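Local coordinates for putative uncharacterized protein (Emericella nidulans, PDB 3PGB), which probably oxidises primary amines to aldehydes, as a dimeric copper amine oxidase that carries one topaquinone cofactor in each subunit, at residues D495-I508 and N707-P721. Numbering follows the deposited sequence.
Sequences DGTIGVEVRASGYI and NTVFTTAHSGVAFTP
R503 sets its CG opposite its own carbonyl carbon (chi1 -57°) and runs extended to NE, while H714 CG stands anti to its backbone N (chi1 175°); the two torsions lay guanidinium and imidazole over each other. The planes differ by 7° with centres 3.5 Å apart, a parallel stack. At the guanidinium edge, R503 NH1 donates to F710 O over 2.6 Å, the acceptor lying in the guanidinium plane, and more weakly to T711 O. These bonds fix the rotation of the group and tie the 709-713 loop to the strand; Y454 of the second subunit adds a cation-pi contact. H714 ND1 also reaches V502 O weakly, at 3.3 Å.

Within the same loop, the F710 ring takes S505 CB over one face, a CH-pi contact of 3.4 Å to its centroid. S505 OG accepts a bond from R458 N of the second subunit.

Strands 498-504 and 714-721 run antiparallel. Paired backbone bonds join I498 with F719, V500 with V717 and V502 with S715. On the face bearing these residues, the F719 ring meets I498 CG2 at its CD2 (3.9 Å) and V500 CG2 at its CE2; F542, a calcium ligand, packs edge-to-face against it. At the far end T497 OG1 and T720 OG1 share a hydrogen bond of 3.0 Å.

T708 touches the copper ligand H698, which puts the contact beside the metal site. Flanked by strands 486-492 and 613-619, this antiparallel ladder is part of the beta-sandwich catalytic domain of copper amine oxidases, at the dimer interface.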
loop_
_atom_site.group_PDB
_atom_site.type_symbol
_atom_site.label_atom_id
_atom_site.label_comp_id
_atom_site.label_asym_id
_atom_site.label_seq_id
_atom_site.Cartn_x
_atom_site.Cartn_y
_atom_site.Cartn_z
ATOM N N ASP A 495 -3.062 13.016 10.659
ATOM C CA ASP A 495 -3.266 13.947 9.534
ATOM C C ASP A 495 -4.731 13.994 9.068
ATOM O O ASP A 495 -5.065 14.711 8.128
ATOM C CB ASP A 495 -2.349 13.577 8.355
ATOM C CG ASP A 495 -2.658 12.197 7.765
ATOM O OD1 ASP A 495 -2.165 11.908 6.656
ATOM O OD2 ASP A 495 -3.391 11.405 8.395
ATOM N N GLY A 496 -5.600 13.235 9.725
ATOM C CA GLY A 496 -7.015 13.210 9.387
ATOM C C GLY A 496 -7.393 12.106 8.423
ATOM O O GLY A 496 -8.544 12.014 8.011
ATOM N N THR A 497 -6.437 11.253 8.077
ATOM C CA THR A 497 -6.664 10.213 7.085
ATOM C C THR A 497 -7.366 9.000 7.702
ATOM O O THR A 497 -6.924 8.459 8.716
ATOM C CB THR A 497 -5.339 9.780 6.433
ATOM O OG1 THR A 497 -4.758 10.900 5.740
ATOM C CG2 THR A 497 -5.562 8.638 5.456
ATOM N N ILE A 498 -8.471 8.595 7.085
ATOM C CA ILE A 498 -9.213 7.400 7.471
ATOM C C ILE A 498 -8.855 6.329 6.473
ATOM O O ILE A 498 -8.870 6.590 5.272
ATOM C CB ILE A 498 -10.737 7.630 7.382
ATOM C CG1 ILE A 498 -11.175 8.758 8.329
ATOM C CG2 ILE A 498 -11.494 6.326 7.674
ATOM C CD1 ILE A 498 -12.387 9.528 7.851
ATOM N N GLY A 499 -8.540 5.129 6.947
ATOM C CA GLY A 499 -8.173 4.024 6.060
ATOM C C GLY A 499 -9.105 2.843 6.224
ATOM O O GLY A 499 -9.491 2.503 7.345
ATOM N N VAL A 500 -9.480 2.224 5.107
ATOM C CA VAL A 500 -10.230 0.972 5.130
ATOM C C VAL A 500 -9.417 -0.088 4.392
ATOM O O VAL A 500 -9.100 0.083 3.220
ATOM C CB VAL A 500 -11.617 1.125 4.479
ATOM C CG1 VAL A 500 -12.438 -0.152 4.661
ATOM C CG2 VAL A 500 -12.354 2.333 5.063
ATOM N N GLU A 501 -9.071 -1.168 5.090
ATOM C CA GLU A 501 -8.238 -2.234 4.531
ATOM C C GLU A 501 -8.857 -3.612 4.696
ATOM O O GLU A 501 -9.603 -3.870 5.643
ATOM C CB GLU A 501 -6.885 -2.278 5.236
ATOM C CG GLU A 501 -5.939 -1.153 4.896
ATOM C CD GLU A 501 -4.649 -1.239 5.696
ATOM O OE1 GLU A 501 -4.118 -2.365 5.873
ATOM O OE2 GLU A 501 -4.171 -0.180 6.157
ATOM N N VAL A 502 -8.506 -4.501 3.773
ATOM C CA VAL A 502 -8.730 -5.927 3.959
ATOM C C VAL A 502 -7.471 -6.691 3.578
ATOM O O VAL A 502 -6.772 -6.332 2.629
ATOM C CB VAL A 502 -9.919 -6.445 3.129
ATOM C CG1 VAL A 502 -9.648 -6.278 1.641
ATOM C CG2 VAL A 502 -10.209 -7.908 3.475
ATOM N N ARG A 503 -7.171 -7.728 4.346
ATOM C CA ARG A 503 -6.189 -8.710 3.935
ATOM C C ARG A 503 -6.820 -10.097 3.999
ATOM O O ARG A 503 -7.775 -10.322 4.747
ATOM C CB ARG A 503 -4.931 -8.633 4.800
ATOM C CG ARG A 503 -4.264 -7.280 4.812
ATOM C CD ARG A 503 -3.101 -7.229 5.789
ATOM N NE ARG A 503 -2.349 -5.986 5.647
ATOM C CZ ARG A 503 -1.303 -5.803 4.847
ATOM N NH1 ARG A 503 -0.827 -6.790 4.092
ATOM N NH2 ARG A 503 -0.718 -4.612 4.804
ATOM N N ALA A 504 -6.284 -11.014 3.198
ATOM C CA ALA A 504 -6.801 -12.373 3.114
ATOM C C ALA A 504 -5.728 -13.382 3.496
ATOM O O ALA A 504 -4.549 -13.195 3.203
ATOM C CB ALA A 504 -7.310 -12.662 1.718
ATOM N N SER A 505 -6.159 -14.440 4.171
ATOM C CA SER A 505 -5.323 -15.593 4.453
ATOM C C SER A 505 -6.239 -16.811 4.506
ATOM O O SER A 505 -7.337 -16.772 3.963
ATOM C CB SER A 505 -4.566 -15.405 5.768
ATOM O OG SER A 505 -3.621 -16.444 5.955
ATOM N N GLY A 506 -5.796 -17.879 5.158
ATOM C CA GLY A 506 -6.570 -19.107 5.229
ATOM C C GLY A 506 -6.334 -19.998 4.021
ATOM O O GLY A 506 -5.355 -19.827 3.291
ATOM N N TYR A 507 -7.243 -20.945 3.812
ATOM C CA TYR A 507 -7.106 -21.947 2.761
ATOM C C TYR A 507 -7.741 -21.477 1.473
ATOM O O TYR A 507 -8.824 -20.900 1.479
ATOM C CB TYR A 507 -7.762 -23.259 3.183
ATOM C CG TYR A 507 -6.912 -24.083 4.109
ATOM C CD1 TYR A 507 -7.048 -23.979 5.483
ATOM C CD2 TYR A 507 -5.969 -24.962 3.612
ATOM C CE1 TYR A 507 -6.266 -24.730 6.336
ATOM C CE2 TYR A 507 -5.189 -25.721 4.456
ATOM C CZ TYR A 507 -5.340 -25.596 5.821
ATOM O OH TYR A 507 -4.569 -26.342 6.679
ATOM N N ILE A 508 -7.070 -21.733 0.359
ATOM C CA ILE A 508 -7.649 -21.450 -0.934
ATOM C C ILE A 508 -8.666 -22.544 -1.255
ATOM O O ILE A 508 -8.561 -23.662 -0.748
ATOM C CB ILE A 508 -6.570 -21.335 -2.046
ATOM C CG1 ILE A 508 -5.917 -22.688 -2.349
ATOM C CG2 ILE A 508 -5.521 -20.302 -1.656
ATOM C CD1 ILE A 508 -4.953 -22.655 -3.546
ATOM N N ASN A 707 -1.392 -22.049 3.379
ATOM C CA ASN A 707 -2.322 -20.924 3.424
ATOM C C ASN A 707 -1.822 -19.726 2.657
ATOM O O ASN A 707 -0.618 -19.530 2.506
ATOM C CB ASN A 707 -2.554 -20.482 4.869
ATOM C CG ASN A 707 -3.544 -21.355 5.598
ATOM O OD1 ASN A 707 -4.088 -22.317 5.042
ATOM N ND2 ASN A 707 -3.793 -21.018 6.859
ATOM N N THR A 708 -2.764 -18.914 2.195
ATOM C CA THR A 708 -2.447 -17.623 1.615
ATOM C C THR A 708 -1.940 -16.729 2.736
ATOM O O THR A 708 -2.306 -16.923 3.893
ATOM C CB THR A 708 -3.686 -17.011 0.936
ATOM O OG1 THR A 708 -4.108 -17.882 -0.113
ATOM C CG2 THR A 708 -3.396 -15.627 0.351
ATOM N N VAL A 709 -1.088 -15.774 2.395
ATOM C CA VAL A 709 -0.457 -14.907 3.386
ATOM C C VAL A 709 -0.992 -13.477 3.298
ATOM O O VAL A 709 -1.272 -12.971 2.203
ATOM C CB VAL A 709 1.085 -14.905 3.230
ATOM C CG1 VAL A 709 1.621 -16.318 3.362
ATOM C CG2 VAL A 709 1.502 -14.295 1.897
ATOM N N PHE A 710 -1.117 -12.833 4.459
ATOM C CA PHE A 710 -1.663 -11.479 4.551
ATOM C C PHE A 710 -0.767 -10.402 3.933
ATOM O O PHE A 710 -1.245 -9.321 3.594
ATOM C CB PHE A 710 -1.907 -11.101 6.018
ATOM C CG PHE A 710 -3.126 -11.743 6.636
ATOM C CD1 PHE A 710 -4.376 -11.618 6.044
ATOM C CD2 PHE A 710 -3.028 -12.426 7.845
ATOM C CE1 PHE A 710 -5.500 -12.192 6.621
ATOM C CE2 PHE A 710 -4.149 -13.000 8.435
ATOM C CZ PHE A 710 -5.390 -12.883 7.823
ATOM N N THR A 711 0.528 -10.674 3.819
ATOM C CA THR A 711 1.468 -9.677 3.316
ATOM C C THR A 711 1.093 -9.189 1.927
ATOM O O THR A 711 1.112 -7.998 1.654
ATOM C CB THR A 711 2.896 -10.245 3.230
ATOM O OG1 THR A 711 2.828 -11.629 2.867
ATOM C CG2 THR A 711 3.631 -10.079 4.555
ATOM N N THR A 712 0.769 -10.130 1.052
ATOM C CA THR A 712 0.541 -9.833 -0.354
ATOM C C THR A 712 -0.937 -9.840 -0.741
ATOM O O THR A 712 -1.320 -9.154 -1.682
ATOM C CB THR A 712 1.323 -10.818 -1.234
ATOM O OG1 THR A 712 1.122 -12.151 -0.756
ATOM C CG2 THR A 712 2.808 -10.496 -1.181
ATOM N N ALA A 713 -1.766 -10.604 -0.029
ATOM C CA ALA A 713 -3.214 -10.585 -0.254
ATOM C C ALA A 713 -3.818 -9.391 0.492
ATOM O O ALA A 713 -4.311 -9.521 1.608
ATOM C CB ALA A 713 -3.844 -11.890 0.202
ATOM N N HIS A 714 -3.779 -8.229 -0.147
ATOM C CA HIS A 714 -4.041 -6.962 0.523
ATOM C C HIS A 714 -4.659 -5.970 -0.456
ATOM O O HIS A 714 -4.330 -5.958 -1.639
ATOM C CB HIS A 714 -2.728 -6.424 1.100
ATOM C CG HIS A 714 -2.828 -5.066 1.722
ATOM N ND1 HIS A 714 -3.848 -4.709 2.577
ATOM C CD2 HIS A 714 -2.004 -3.995 1.655
ATOM C CE1 HIS A 714 -3.663 -3.467 2.986
ATOM N NE2 HIS A 714 -2.550 -3.010 2.442
ATOM N N SER A 715 -5.574 -5.157 0.054
ATOM C CA SER A 715 -6.291 -4.182 -0.745
ATOM C C SER A 715 -6.816 -3.106 0.199
ATOM O O SER A 715 -7.296 -3.416 1.292
ATOM C CB SER A 715 -7.440 -4.863 -1.488
ATOM O OG SER A 715 -8.151 -3.952 -2.299
ATOM N N GLY A 716 -6.708 -1.843 -0.201
ATOM C CA GLY A 716 -7.118 -0.758 0.674
ATOM C C GLY A 716 -7.398 0.548 -0.030
ATOM O O GLY A 716 -6.869 0.815 -1.108
ATOM N N VAL A 717 -8.257 1.349 0.599
ATOM C CA VAL A 717 -8.536 2.722 0.180
ATOM C C VAL A 717 -8.294 3.641 1.368
ATOM O O VAL A 717 -8.236 3.190 2.505
ATOM C CB VAL A 717 -9.990 2.910 -0.322
ATOM C CG1 VAL A 717 -10.165 2.293 -1.700
ATOM C CG2 VAL A 717 -10.992 2.329 0.667
ATOM N N ALA A 718 -8.143 4.928 1.093
ATOM C CA ALA A 718 -7.900 5.908 2.134
ATOM C C ALA A 718 -8.676 7.183 1.840
ATOM O O ALA A 718 -8.731 7.633 0.699
ATOM C CB ALA A 718 -6.431 6.204 2.225
ATOM N N PHE A 719 -9.290 7.745 2.874
ATOM C CA PHE A 719 -9.987 9.018 2.761
ATOM C C PHE A 719 -9.114 10.026 3.476
ATOM O O PHE A 719 -8.804 9.841 4.648
ATOM C CB PHE A 719 -11.378 8.965 3.410
ATOM C CG PHE A 719 -12.135 7.696 3.148
ATOM C CD1 PHE A 719 -12.085 7.075 1.914
ATOM C CD2 PHE A 719 -12.942 7.140 4.134
ATOM C CE1 PHE A 719 -12.804 5.916 1.673
ATOM C CE2 PHE A 719 -13.665 5.981 3.895
ATOM C CZ PHE A 719 -13.593 5.366 2.666
ATOM N N THR A 720 -8.702 11.072 2.768
ATOM C CA THR A 720 -7.819 12.088 3.331
ATOM C C THR A 720 -8.395 13.479 3.089
ATOM O O THR A 720 -9.001 13.710 2.054
ATOM C CB THR A 720 -6.401 11.995 2.721
ATOM O OG1 THR A 720 -5.489 12.760 3.515
ATOM C CG2 THR A 720 -6.369 12.510 1.273
ATOM N N PRO A 721 -8.221 14.410 4.047
ATOM C CA PRO A 721 -8.695 15.772 3.825
ATOM C C PRO A 721 -8.088 16.399 2.574
ATOM O O PRO A 721 -6.922 16.155 2.267
ATOM C CB PRO A 721 -8.221 16.516 5.077
ATOM C CG PRO A 721 -8.192 15.480 6.119
ATOM C CD PRO A 721 -7.710 14.243 5.419
#